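Local coordinates for protein putative translation initiation inhibitor (Salmonella typhimurium, PDB 3GTZ) that is of unknown function but belongs to the RutC (YjgF-like) family and may inhibit translation initiation, at residues A65-S70 with V108-V113. Residues are numbered along the deposited sequence; the frame is centred on the assembly and turned at random.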
loop_
_atom_site.group_PDB
_atom_site.type_symbol
_atom_site.label_atom_id
_atom_site.label_comp_id
_atom_site.label_asym_id
_atom_site.label_seq_id
_atom_site.Cartn_x
_atom_site.Cartn_y
_atom_site.Cartn_z
ATOM N N ALA A 65 2.303 0.308 8.706
ATOM C CA ALA A 65 1.722 -1.049 8.714
ATOM C C ALA A 65 0.282 -1.015 8.220
ATOM O O ALA A 65 -0.502 -0.177 8.619
ATOM C CB ALA A 65 1.777 -1.672 10.116
ATOM N N THR A 66 -0.061 -1.926 7.337
ATOM C CA THR A 66 -1.409 -2.046 6.849
ATOM C C THR A 66 -1.853 -3.449 7.150
ATOM O O THR A 66 -1.198 -4.398 6.764
ATOM C CB THR A 66 -1.463 -1.779 5.364
ATOM O OG1 THR A 66 -0.779 -0.542 5.107
ATOM C CG2 THR A 66 -2.916 -1.675 4.855
ATOM N N ILE A 67 -2.946 -3.561 7.894
ATOM C CA ILE A 67 -3.501 -4.830 8.330
ATOM C C ILE A 67 -4.766 -5.107 7.523
ATOM O O ILE A 67 -5.681 -4.302 7.515
ATOM C CB ILE A 67 -3.849 -4.762 9.827
ATOM C CG1 ILE A 67 -2.603 -4.377 10.640
ATOM C CG2 ILE A 67 -4.357 -6.067 10.318
ATOM C CD1 ILE A 67 -2.813 -4.452 12.170
ATOM N N PHE A 68 -4.794 -6.231 6.821
ATOM C CA PHE A 68 -5.974 -6.664 6.091
ATOM C C PHE A 68 -6.610 -7.803 6.865
ATOM O O PHE A 68 -5.957 -8.766 7.197
ATOM C CB PHE A 68 -5.612 -7.127 4.696
ATOM C CG PHE A 68 -5.078 -6.042 3.807
ATOM C CD1 PHE A 68 -5.929 -5.179 3.175
ATOM C CD2 PHE A 68 -3.709 -5.898 3.599
ATOM C CE1 PHE A 68 -5.444 -4.164 2.337
ATOM C CE2 PHE A 68 -3.204 -4.892 2.758
ATOM C CZ PHE A 68 -4.075 -4.021 2.126
ATOM N N LEU A 69 -7.889 -7.661 7.190
ATOM C CA LEU A 69 -8.652 -8.720 7.871
ATOM C C LEU A 69 -9.684 -9.231 6.909
ATOM O O LEU A 69 -10.278 -8.444 6.196
ATOM C CB LEU A 69 -9.368 -8.146 9.089
ATOM C CG LEU A 69 -8.491 -7.664 10.243
ATOM C CD1 LEU A 69 -9.260 -6.681 11.073
ATOM C CD2 LEU A 69 -7.958 -8.820 11.108
ATOM N N SER A 70 -9.926 -10.528 6.908
ATOM C CA SER A 70 -10.987 -11.092 6.090
ATOM C C SER A 70 -12.414 -10.811 6.620
ATOM O O SER A 70 -13.385 -10.859 5.858
ATOM C CB SER A 70 -10.765 -12.597 5.914
ATOM O OG SER A 70 -10.942 -13.280 7.121
ATOM N N VAL A 108 -6.055 -12.782 8.815
ATOM C CA VAL A 108 -5.267 -11.542 8.842
ATOM C C VAL A 108 -4.053 -11.660 7.915
ATOM O O VAL A 108 -3.574 -12.761 7.631
ATOM C CB VAL A 108 -4.814 -11.208 10.273
ATOM C CG1 VAL A 108 -4.037 -12.359 10.862
ATOM C CG2 VAL A 108 -3.989 -9.978 10.298
ATOM N N GLU A 109 -3.582 -10.510 7.445
ATOM C CA GLU A 109 -2.337 -10.396 6.705
ATOM C C GLU A 109 -1.777 -8.990 7.001
ATOM O O GLU A 109 -2.550 -8.062 7.283
ATOM C CB GLU A 109 -2.681 -10.587 5.248
ATOM C CG GLU A 109 -1.590 -10.625 4.259
ATOM C CD GLU A 109 -2.116 -11.146 2.906
ATOM O OE1 GLU A 109 -1.872 -10.472 1.869
ATOM O OE2 GLU A 109 -2.812 -12.198 2.901
ATOM N N ILE A 110 -0.460 -8.818 7.003
ATOM C CA ILE A 110 0.109 -7.550 7.498
ATOM C C ILE A 110 1.304 -7.072 6.668
ATOM O O ILE A 110 2.338 -7.730 6.639
ATOM C CB ILE A 110 0.563 -7.667 8.975
ATOM C CG1 ILE A 110 -0.587 -8.132 9.893
ATOM C CG2 ILE A 110 1.094 -6.339 9.450
ATOM C CD1 ILE A 110 -0.196 -8.292 11.362
ATOM N N LYS A 111 1.168 -5.944 5.990
ATOM C CA LYS A 111 2.268 -5.440 5.193
ATOM C C LYS A 111 2.969 -4.334 5.972
ATOM O O LYS A 111 2.352 -3.502 6.629
ATOM C CB LYS A 111 1.786 -5.039 3.758
ATOM C CG LYS A 111 1.937 -3.619 3.356
ATOM C CD LYS A 111 1.510 -3.355 1.863
ATOM C CE LYS A 111 2.465 -2.305 1.160
ATOM N NZ LYS A 111 2.833 -1.024 1.976
ATOM N N ILE A 112 4.274 -4.332 5.845
ATOM C CA ILE A 112 5.211 -3.593 6.695
ATOM C C ILE A 112 6.215 -2.914 5.791
ATOM O O ILE A 112 6.747 -3.555 4.893
ATOM C CB ILE A 112 5.907 -4.636 7.581
ATOM C CG1 ILE A 112 4.963 -5.008 8.720
ATOM C CG2 ILE A 112 7.260 -4.239 8.051
ATOM C CD1 ILE A 112 4.358 -3.858 9.379
ATOM N N VAL A 113 6.401 -1.611 5.962
ATOM C CA VAL A 113 7.599 -0.919 5.483
ATOM C C VAL A 113 8.371 -0.485 6.726
ATOM O O VAL A 113 7.772 0.065 7.621
ATOM C CB VAL A 113 7.257 0.351 4.701
ATOM C CG1 VAL A 113 8.479 0.882 4.001
ATOM C CG2 VAL A 113 6.128 0.106 3.707
#
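Thr66 and Lys111 face each other as a hydrogen-bonded antiparallel pair: Thr66 N reaches Lys111 O at 3.0 Å, and Lys111 N returns to Thr66 O at 2.9 Å. Two residues further along strand 62-69, Phe68 and Glu109 repeat the exchange less evenly. Phe68 N lies 2.9 Å from Glu109 O, while the bond from Glu109 N to Phe68 O is the most bent of the four, at 143° about the hydrogen. The carbonyl oxygens also draw in alpha hydrogens, as where Val108 CA comes within 3.3 Å of Phe68 O.

Ala65, Ile67 and Leu69 share one face of the sheet with Val108, Ile110 and Ile112, and here the contact is apolar. Ile112 CD1 reaches across to Ala65 CB at 3.5 Å. Val108 is met by two neighbours: Leu69 CD2 touches its CB at 4.0 Å, and Ile67 CG2 meets its CG2 at 3.9 Å. That second meeting pairs two methyls that each lie anti to their own backbone N, because chi1 turns the CG1 branch elsewhere, to -57° in Ile67 and 56° in Val108.

This pairing illustrates how the YjgF-like fold builds its sheet: strand 108-115, last in sequence, is inserted between 23-28 and 62-69, and the helices cover one face. On that face helix 75-85 packs against Ile67 and Leu69 through Met78, while Ile48 of helix 37-54 lies on Ile110 and Ile112. The face bearing Thr66, Phe68, Glu109 and Lys111 instead turns toward the other chains of the trimer. Cys95 of the second subunit packs on both Phe68 and Glu109, and Lys111 of the third subunit rests against Thr66.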